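Local coordinates for nucleoprotein (Sendai virus, PDB 6M7D) that coats the viral RNA genome as a helical nucleocapsid, one subunit per six ribonucleotides, shielding it from nucleases and presenting it as template for transcription and replication, at residues I53-K66 with W133-F145. Numbering follows the deposited sequence.
Sequences IATTFLAHSLDTDK and WLFGPMVNKSPLF
I53 lays CG1 against the edge of the F135 ring, the first in a series of contacts illustrating how a helix end and the irregular chain leaving it pack along one side of another helix. The methyl of T56 faces the carbonyl of L134. F57 starts out away from the second segment, yet its ring rim brings F57 CE2 to 4.0 Å from L134 CD1. L58 spreads CD2 between the L144 side chain and F145, 3.5 Å from F145 CZ; CG anti to the backbone N (chi1 -168°) and the next torsion together turn this branch there. A59, whose small side chain probably lets the loop come close, borders M138, N140 and L144. H60 carries the polar part: its NE2 donates to W133 O at 3.3 Å, nearly straight at 162° and close to the ring plane. M138 CE sits over one face of this imidazole, 3.4 Å from the centroid, a CH-pi contact reached through a bend at chi3 (-81°). M138 CE also lies 3.6 Å from D63 OD2 and 4.0 Å from K66 CE. This is structural packing, probably within the globular Ncore, its nearest atom about 20 Å from the bound RNA. Helix 47-62 is thus flanked by the end of helix 129-135 and the following loop, with F74 of helix 68-80 edge-to-face on H60, helix 213-225 beside L58 and L62, and I106 of strand 99-108 touching I53, L134 and F135.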
loop_
_atom_site.group_PDB
_atom_site.type_symbol
_atom_site.label_atom_id
_atom_site.label_comp_id
_atom_site.label_asym_id
_atom_site.label_seq_id
_atom_site.Cartn_x
_atom_site.Cartn_y
_atom_site.Cartn_z
ATOM N N ILE A 53 14.201 -3.165 -22.274
ATOM C CA ILE A 53 14.696 -3.868 -21.096
ATOM C C ILE A 53 13.677 -3.805 -19.969
ATOM O O ILE A 53 13.475 -4.781 -19.240
ATOM C CB ILE A 53 16.053 -3.287 -20.667
ATOM C CG1 ILE A 53 17.132 -3.664 -21.678
ATOM C CG2 ILE A 53 16.428 -3.773 -19.293
ATOM C CD1 ILE A 53 18.430 -2.959 -21.448
ATOM N N ALA A 54 13.020 -2.656 -19.807
ATOM C CA ALA A 54 11.975 -2.540 -18.797
ATOM C C ALA A 54 10.819 -3.486 -19.086
ATOM O O ALA A 54 10.291 -4.136 -18.177
ATOM C CB ALA A 54 11.481 -1.098 -18.720
ATOM N N THR A 55 10.411 -3.579 -20.351
ATOM C CA THR A 55 9.335 -4.494 -20.707
ATOM C C THR A 55 9.768 -5.945 -20.541
ATOM O O THR A 55 8.959 -6.802 -20.176
ATOM C CB THR A 55 8.874 -4.224 -22.137
ATOM O OG1 THR A 55 8.437 -2.864 -22.243
ATOM C CG2 THR A 55 7.728 -5.140 -22.513
ATOM N N THR A 56 11.046 -6.238 -20.781
ATOM C CA THR A 56 11.545 -7.592 -20.560
ATOM C C THR A 56 11.531 -7.947 -19.082
ATOM O O THR A 56 11.154 -9.061 -18.709
ATOM C CB THR A 56 12.953 -7.734 -21.128
ATOM O OG1 THR A 56 13.072 -6.937 -22.313
ATOM C CG2 THR A 56 13.236 -9.175 -21.478
ATOM N N PHE A 57 11.941 -7.012 -18.226
ATOM C CA PHE A 57 11.840 -7.225 -16.787
ATOM C C PHE A 57 10.397 -7.465 -16.370
ATOM O O PHE A 57 10.108 -8.374 -15.582
ATOM C CB PHE A 57 12.406 -6.023 -16.036
ATOM C CG PHE A 57 13.891 -5.895 -16.125
ATOM C CD1 PHE A 57 14.512 -4.711 -15.777
ATOM C CD2 PHE A 57 14.668 -6.952 -16.546
ATOM C CE1 PHE A 57 15.873 -4.588 -15.853
ATOM C CE2 PHE A 57 16.030 -6.829 -16.624
ATOM C CZ PHE A 57 16.632 -5.646 -16.278
ATOM N N LEU A 58 9.474 -6.656 -16.890
ATOM C CA LEU A 58 8.073 -6.811 -16.524
ATOM C C LEU A 58 7.518 -8.146 -16.999
ATOM O O LEU A 58 6.709 -8.769 -16.306
ATOM C CB LEU A 58 7.253 -5.659 -17.094
ATOM C CG LEU A 58 5.831 -5.562 -16.548
ATOM C CD1 LEU A 58 5.840 -5.037 -15.131
ATOM C CD2 LEU A 58 4.992 -4.686 -17.435
ATOM N N ALA A 59 7.934 -8.598 -18.180
ATOM C CA ALA A 59 7.434 -9.863 -18.699
ATOM C C ALA A 59 8.051 -11.043 -17.966
ATOM O O ALA A 59 7.426 -12.102 -17.844
ATOM C CB ALA A 59 7.712 -9.959 -20.195
ATOM N N HIS A 60 9.281 -10.885 -17.484
ATOM C CA HIS A 60 9.920 -11.954 -16.729
ATOM C C HIS A 60 9.342 -12.056 -15.328
ATOM O O HIS A 60 9.309 -13.141 -14.741
ATOM C CB HIS A 60 11.426 -11.718 -16.673
ATOM C CG HIS A 60 12.163 -12.243 -17.863
ATOM N ND1 HIS A 60 11.727 -12.048 -19.154
ATOM C CD2 HIS A 60 13.309 -12.955 -17.958
ATOM C CE1 HIS A 60 12.570 -12.617 -19.994
ATOM N NE2 HIS A 60 13.539 -13.175 -19.293
ATOM N N SER A 61 8.928 -10.919 -14.764
ATOM C CA SER A 61 8.315 -10.925 -13.411
ATOM C C SER A 61 7.003 -11.717 -13.463
ATOM O O SER A 61 6.735 -12.496 -12.530
ATOM C CB SER A 61 8.086 -9.521 -12.925
ATOM O OG SER A 61 7.195 -8.827 -13.785
ATOM N N LEU A 62 6.241 -11.531 -14.544
ATOM C CA LEU A 62 4.921 -12.183 -14.764
ATOM C C LEU A 62 5.049 -13.689 -15.032
ATOM O O LEU A 62 4.029 -14.386 -14.878
ATOM C CB LEU A 62 4.198 -11.480 -15.917
ATOM C CG LEU A 62 3.881 -10.005 -15.685
ATOM C CD1 LEU A 62 3.188 -9.405 -16.898
ATOM C CD2 LEU A 62 3.030 -9.824 -14.439
ATOM N N ASP A 63 6.222 -14.171 -15.455
ATOM C CA ASP A 63 6.334 -15.615 -15.801
ATOM C C ASP A 63 6.033 -16.483 -14.573
ATOM O O ASP A 63 6.699 -16.303 -13.537
ATOM C CB ASP A 63 7.715 -15.937 -16.379
ATOM C CG ASP A 63 7.803 -17.324 -16.994
ATOM O OD1 ASP A 63 6.738 -17.906 -17.277
ATOM O OD2 ASP A 63 8.934 -17.810 -17.183
ATOM N N THR A 64 5.077 -17.405 -14.724
ATOM C CA THR A 64 4.645 -18.360 -13.666
ATOM C C THR A 64 5.750 -19.381 -13.365
ATOM O O THR A 64 5.981 -19.667 -12.176
ATOM C CB THR A 64 3.352 -19.070 -14.082
ATOM O OG1 THR A 64 2.315 -18.089 -14.132
ATOM C CG2 THR A 64 2.960 -20.182 -13.136
ATOM N N ASP A 65 6.420 -19.873 -14.410
ATOM C CA ASP A 65 7.478 -20.912 -14.284
ATOM C C ASP A 65 8.637 -20.382 -13.435
ATOM O O ASP A 65 9.151 -21.144 -12.597
ATOM C CB ASP A 65 7.962 -21.366 -15.664
ATOM C CG ASP A 65 6.920 -22.153 -16.440
ATOM O OD1 ASP A 65 7.057 -22.244 -17.676
ATOM O OD2 ASP A 65 5.982 -22.670 -15.802
ATOM N N LYS A 66 8.995 -19.110 -13.620
ATOM C CA LYS A 66 10.122 -18.488 -12.876
ATOM C C LYS A 66 9.802 -18.487 -11.376
ATOM O O LYS A 66 8.632 -18.258 -11.017
ATOM C CB LYS A 66 10.348 -17.064 -13.390
ATOM C CG LYS A 66 11.731 -16.486 -13.126
ATOM C CD LYS A 66 11.984 -15.195 -13.871
ATOM C CE LYS A 66 11.747 -15.318 -15.361
ATOM N NZ LYS A 66 12.634 -16.333 -15.976
ATOM N N TRP A 133 18.907 -16.440 -21.372
ATOM C CA TRP A 133 17.727 -16.657 -20.544
ATOM C C TRP A 133 16.915 -15.377 -20.398
ATOM O O TRP A 133 15.679 -15.411 -20.419
ATOM C CB TRP A 133 18.144 -17.190 -19.176
ATOM C CG TRP A 133 17.162 -16.897 -18.094
ATOM C CD1 TRP A 133 15.863 -17.304 -18.035
ATOM C CD2 TRP A 133 17.399 -16.139 -16.906
ATOM N NE1 TRP A 133 15.275 -16.840 -16.887
ATOM C CE2 TRP A 133 16.199 -16.121 -16.176
ATOM C CE3 TRP A 133 18.509 -15.470 -16.389
ATOM C CZ2 TRP A 133 16.078 -15.463 -14.958
ATOM C CZ3 TRP A 133 18.386 -14.818 -15.182
ATOM C CH2 TRP A 133 17.181 -14.819 -14.479
ATOM N N LEU A 134 17.593 -14.238 -20.269
ATOM C CA LEU A 134 16.922 -12.980 -19.973
ATOM C C LEU A 134 16.372 -12.316 -21.229
ATOM O O LEU A 134 15.260 -11.781 -21.210
ATOM C CB LEU A 134 17.891 -12.048 -19.252
ATOM C CG LEU A 134 17.490 -10.601 -18.985
ATOM C CD1 LEU A 134 16.162 -10.526 -18.272
ATOM C CD2 LEU A 134 18.563 -9.944 -18.161
ATOM N N PHE A 135 17.126 -12.337 -22.325
ATOM C CA PHE A 135 16.726 -11.678 -23.559
ATOM C C PHE A 135 16.309 -12.659 -24.642
ATOM O O PHE A 135 16.256 -12.285 -25.817
ATOM C CB PHE A 135 17.857 -10.785 -24.067
ATOM C CG PHE A 135 18.197 -9.669 -23.138
ATOM C CD1 PHE A 135 17.337 -8.601 -22.981
ATOM C CD2 PHE A 135 19.369 -9.690 -22.409
ATOM C CE1 PHE A 135 17.640 -7.576 -22.121
ATOM C CE2 PHE A 135 19.676 -8.665 -21.550
ATOM C CZ PHE A 135 18.808 -7.607 -21.407
ATOM N N GLY A 136 16.019 -13.900 -24.281
ATOM C CA GLY A 136 15.561 -14.877 -25.239
ATOM C C GLY A 136 14.073 -14.784 -25.466
ATOM O O GLY A 136 13.337 -14.070 -24.768
ATOM N N PRO A 137 13.599 -15.515 -26.469
ATOM C CA PRO A 137 12.159 -15.526 -26.752
ATOM C C PRO A 137 11.372 -16.200 -25.642
ATOM O O PRO A 137 11.456 -17.418 -25.463
ATOM C CB PRO A 137 12.060 -16.310 -28.068
ATOM C CG PRO A 137 13.448 -16.308 -28.635
ATOM C CD PRO A 137 14.361 -16.296 -27.455
ATOM N N MET A 138 10.609 -15.415 -24.891
ATOM C CA MET A 138 9.806 -15.916 -23.785
ATOM C C MET A 138 8.335 -15.822 -24.155
ATOM O O MET A 138 7.858 -14.753 -24.551
ATOM C CB MET A 138 10.079 -15.131 -22.502
ATOM C CG MET A 138 8.952 -15.206 -21.482
ATOM S SD MET A 138 9.192 -14.122 -20.065
ATOM C CE MET A 138 10.317 -15.097 -19.075
ATOM N N VAL A 139 7.623 -16.940 -24.034
ATOM C CA VAL A 139 6.194 -16.940 -24.309
ATOM C C VAL A 139 5.461 -16.228 -23.183
ATOM O O VAL A 139 5.595 -16.580 -22.003
ATOM C CB VAL A 139 5.677 -18.376 -24.487
ATOM C CG1 VAL A 139 4.160 -18.379 -24.595
ATOM C CG2 VAL A 139 6.306 -19.012 -25.714
ATOM N N ASN A 140 4.681 -15.217 -23.544
ATOM C CA ASN A 140 3.854 -14.481 -22.600
ATOM C C ASN A 140 2.584 -15.283 -22.360
ATOM O O ASN A 140 1.795 -15.484 -23.289
ATOM C CB ASN A 140 3.522 -13.088 -23.133
ATOM C CG ASN A 140 4.619 -12.077 -22.856
ATOM O OD1 ASN A 140 4.382 -10.872 -22.865
ATOM N ND2 ASN A 140 5.826 -12.567 -22.603
ATOM N N LYS A 141 2.407 -15.763 -21.125
ATOM C CA LYS A 141 1.178 -16.468 -20.772
ATOM C C LYS A 141 -0.045 -15.640 -21.137
ATOM O O LYS A 141 -1.027 -16.164 -21.676
ATOM C CB LYS A 141 1.174 -16.801 -19.281
ATOM C CG LYS A 141 -0.181 -17.220 -18.734
ATOM C CD LYS A 141 -0.514 -18.650 -19.115
ATOM C CE LYS A 141 -2.013 -18.890 -19.106
ATOM N NZ LYS A 141 -2.697 -18.126 -18.030
ATOM N N SER A 142 0.062 -14.332 -20.880
ATOM C CA SER A 142 -0.986 -13.326 -21.197
ATOM C C SER A 142 -0.303 -12.047 -21.700
ATOM O O SER A 142 0.906 -11.894 -21.440
ATOM C CB SER A 142 -1.872 -13.057 -20.009
ATOM O OG SER A 142 -1.101 -12.680 -18.878
ATOM N N PRO A 143 -1.001 -11.128 -22.405
ATOM C CA PRO A 143 -0.370 -9.899 -22.901
ATOM C C PRO A 143 0.117 -9.019 -21.739
ATOM O O PRO A 143 -0.613 -8.862 -20.778
ATOM C CB PRO A 143 -1.492 -9.197 -23.681
ATOM C CG PRO A 143 -2.767 -9.786 -23.118
ATOM C CD PRO A 143 -2.417 -11.217 -22.763
ATOM N N LEU A 144 1.334 -8.480 -21.864
ATOM C CA LEU A 144 1.955 -7.626 -20.815
ATOM C C LEU A 144 1.167 -6.323 -20.630
ATOM O O LEU A 144 0.939 -5.938 -19.467
ATOM C CB LEU A 144 3.404 -7.335 -21.218
ATOM C CG LEU A 144 4.248 -6.633 -20.156
ATOM C CD1 LEU A 144 4.303 -7.458 -18.880
ATOM C CD2 LEU A 144 5.651 -6.360 -20.673
ATOM N N PHE A 145 0.732 -5.700 -21.728
ATOM C CA PHE A 145 -0.001 -4.407 -21.650
ATOM C C PHE A 145 -1.309 -4.488 -22.441
ATOM O O PHE A 145 -1.436 -5.358 -23.322
ATOM C CB PHE A 145 0.851 -3.253 -22.183
ATOM C CG PHE A 145 2.082 -2.930 -21.376
ATOM C CD1 PHE A 145 1.976 -2.397 -20.102
ATOM C CD2 PHE A 145 3.347 -3.140 -21.897
ATOM C CE1 PHE A 145 3.109 -2.095 -19.363
ATOM C CE2 PHE A 145 4.479 -2.837 -21.159
ATOM C CZ PHE A 145 4.358 -2.314 -19.893
#